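PDB 3ONT: thyroid hormone-inducible hepatic protein from Mus musculus, which helps regulate lipogenesis, especially in lactating mammary gland, is important for making triglycerides with medium-length fatty acid chains, and may act as a transcriptional coactivator. Local coordinates for residues A[66-69]-A[70-74]. Sequence-based numbering, arbitrary orientation.
Sequences KSIC and VEVDH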
ATOM      1  N   LYS A  66       8.148 -11.313  10.874  1.00 52.67           N
ATOM      2  CA  LYS A  66       8.980 -11.847   9.801  1.00 54.36           C
ATOM      3  C   LYS A  66       8.169 -12.089   8.554  1.00 55.77           C
ATOM      4  O   LYS A  66       8.630 -11.873   7.426  1.00 58.15           O
ATOM      5  CB  LYS A  66       9.656 -13.139  10.223  1.00 55.19           C
ATOM      6  CG  LYS A  66      10.904 -12.914  11.065  1.00 56.43           C
ATOM      7  CD  LYS A  66      11.151 -14.081  12.008  1.00 58.62           C
ATOM      8  CE  LYS A  66      11.692 -15.339  11.321  1.00 61.26           C
ATOM      9  NZ  LYS A  66      11.182 -16.517  12.083  1.00 63.54           N
ATOM     10  N   SER A  67       6.941 -12.519   8.751  1.00 55.90           N
ATOM     11  CA  SER A  67       6.125 -12.924   7.627  1.00 57.26           C
ATOM     12  C   SER A  67       5.680 -11.710   6.785  1.00 57.39           C
ATOM     13  O   SER A  67       5.661 -11.752   5.550  1.00 58.91           O
ATOM     14  CB  SER A  67       4.953 -13.727   8.144  1.00 56.80           C
ATOM     15  OG  SER A  67       4.128 -14.086   7.077  1.00 61.39           O
ATOM     16  N   ILE A  68       5.343 -10.624   7.466  1.00 56.19           N
ATOM     17  CA  ILE A  68       5.018  -9.377   6.813  1.00 55.78           C
ATOM     18  C   ILE A  68       6.268  -8.817   6.132  1.00 57.87           C
ATOM     19  O   ILE A  68       6.214  -8.350   4.997  1.00 58.77           O
ATOM     20  CB  ILE A  68       4.459  -8.391   7.826  1.00 54.26           C
ATOM     21  CG1 ILE A  68       3.072  -8.861   8.270  1.00 52.73           C
ATOM     22  CG2 ILE A  68       4.454  -6.976   7.256  1.00 53.66           C
ATOM     23  CD1 ILE A  68       2.448  -8.000   9.312  1.00 51.68           C
ATOM     24  N   CYS A  69       7.405  -8.905   6.804  1.00 59.52           N
ATOM     25  CA  CYS A  69       8.651  -8.461   6.203  1.00 61.17           C
ATOM     26  C   CYS A  69       8.979  -9.180   4.896  1.00 63.50           C
ATOM     27  O   CYS A  69       9.517  -8.574   3.973  1.00 64.36           O
ATOM     28  CB  CYS A  69       9.799  -8.610   7.180  1.00 61.50           C
ATOM     29  SG  CYS A  69      11.308  -7.917   6.540  1.00 63.70           S
ATOM     30  N   VAL A  70       8.664 -10.468   4.807  1.00 65.66           N
ATOM     31  CA  VAL A  70       8.903 -11.218   3.561  1.00 68.57           C
ATOM     32  C   VAL A  70       8.079 -10.613   2.414  1.00 70.37           C
ATOM     33  O   VAL A  70       8.516 -10.588   1.262  1.00 72.18           O
ATOM     34  CB  VAL A  70       8.627 -12.744   3.727  1.00 69.16           C
ATOM     35  CG1 VAL A  70       8.498 -13.444   2.380  1.00 70.37           C
ATOM     36  CG2 VAL A  70       9.720 -13.396   4.567  1.00 68.24           C
ATOM     37  N   GLU A  71       6.895 -10.102   2.737  1.00 70.68           N
ATOM     38  CA  GLU A  71       6.050  -9.491   1.723  1.00 72.21           C
ATOM     39  C   GLU A  71       6.491  -8.072   1.360  1.00 70.93           C
ATOM     40  O   GLU A  71       6.442  -7.682   0.202  1.00 72.21           O
ATOM     41  CB  GLU A  71       4.584  -9.586   2.117  1.00 73.38           C
ATOM     42  CG  GLU A  71       4.019 -10.935   1.681  1.00 81.31           C
ATOM     43  CD  GLU A  71       2.655 -11.291   2.281  1.00 84.42           C
ATOM     44  OE1 GLU A  71       2.215 -10.664   3.291  1.00 85.43           O
ATOM     45  OE2 GLU A  71       2.022 -12.226   1.720  1.00 88.12           O
ATOM     46  N   VAL A  72       6.948  -7.320   2.352  1.00 68.58           N
ATOM     47  CA  VAL A  72       7.525  -6.019   2.133  1.00 66.83           C
ATOM     48  C   VAL A  72       8.762  -6.132   1.250  1.00 69.99           C
ATOM     49  O   VAL A  72       8.997  -5.270   0.425  1.00 71.75           O
ATOM     50  CB  VAL A  72       7.884  -5.357   3.471  1.00 65.49           C
ATOM     51  CG1 VAL A  72       8.738  -4.121   3.263  1.00 64.70           C
ATOM     52  CG2 VAL A  72       6.622  -5.028   4.272  1.00 62.31           C
ATOM     53  N   ASP A  73       9.542  -7.198   1.411  1.00 72.97           N
ATOM     54  CA  ASP A  73      10.805  -7.367   0.676  1.00 76.53           C
ATOM     55  C   ASP A  73      10.625  -7.836  -0.765  1.00 79.49           C
ATOM     56  O   ASP A  73      11.531  -7.677  -1.588  1.00 81.86           O
ATOM     57  CB  ASP A  73      11.745  -8.330   1.410  1.00 77.05           C
ATOM     58  CG  ASP A  73      12.394  -7.701   2.631  1.00 77.04           C
ATOM     59  OD1 ASP A  73      12.397  -6.462   2.741  1.00 75.69           O
ATOM     60  OD2 ASP A  73      12.903  -8.456   3.494  1.00 78.80           O
ATOM     61  N   HIS A  74       9.473  -8.437  -1.056  1.00 80.47           N
ATOM     62  CA  HIS A  74       9.163  -8.911  -2.401  1.00 84.35           C
ATOM     63  C   HIS A  74       8.415  -7.850  -3.207  1.00 83.98           C
ATOM     64  O   HIS A  74       7.829  -8.158  -4.244  1.00 84.30           O
ATOM     65  CB  HIS A  74       8.377 -10.224  -2.354  1.00 86.05           C
ATOM     66  CG  HIS A  74       9.235 -11.425  -2.108  1.00 90.02           C
ATOM     67  ND1 HIS A  74       9.672 -11.784  -0.849  1.00 89.53           N
ATOM     68  CD2 HIS A  74       9.751 -12.343  -2.961  1.00 93.92           C
ATOM     69  CE1 HIS A  74      10.416 -12.872  -0.937  1.00 92.44           C
ATOM     70  NE2 HIS A  74      10.480 -13.231  -2.207  1.00 95.57           N
TER
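Asp73 and Cys69, one turn apart near the C-terminal end of helix 58-73, illustrate how a carboxylate can lie back along its own helix. From CB, which sits 3.4 Å from Cys69 O, the side chain places CG beside the backbone N (chi1 -75°), folding it over the preceding turn to 3.3 Å from Cys69 O. OD2 then makes a 3.5 Å contact with Cys69 SG; its approach to Cys69 O is a non-bonding one of two acceptors, its charge being met by a salt bridge with Arg27. OD1 turns to a hydrogen bond with Ser23, so both oxygens are engaged by helix 15-32. In the backbone, Asp73 N donates to Cys69 O (2.9 Å), and the straighter bond from Val72 N to Ile68 O (163° at the hydrogen) continues the alpha-helical pattern. On another face Ile68 CG2 meets Val72 CG2 at 4.2 Å; both side chains pack on Phe119 and on leucines of the second subunit, Leu133 and Leu130 respectively. Just beyond, His74 ND1 donates in its ring plane to Val70 O (2.7 Å). The chemistry implies a division of labour: Asp73 ties this part of helix 58-73 to helix 15-32, whereas Ile68 and Val72 bring apolar surface to the homodimer interface.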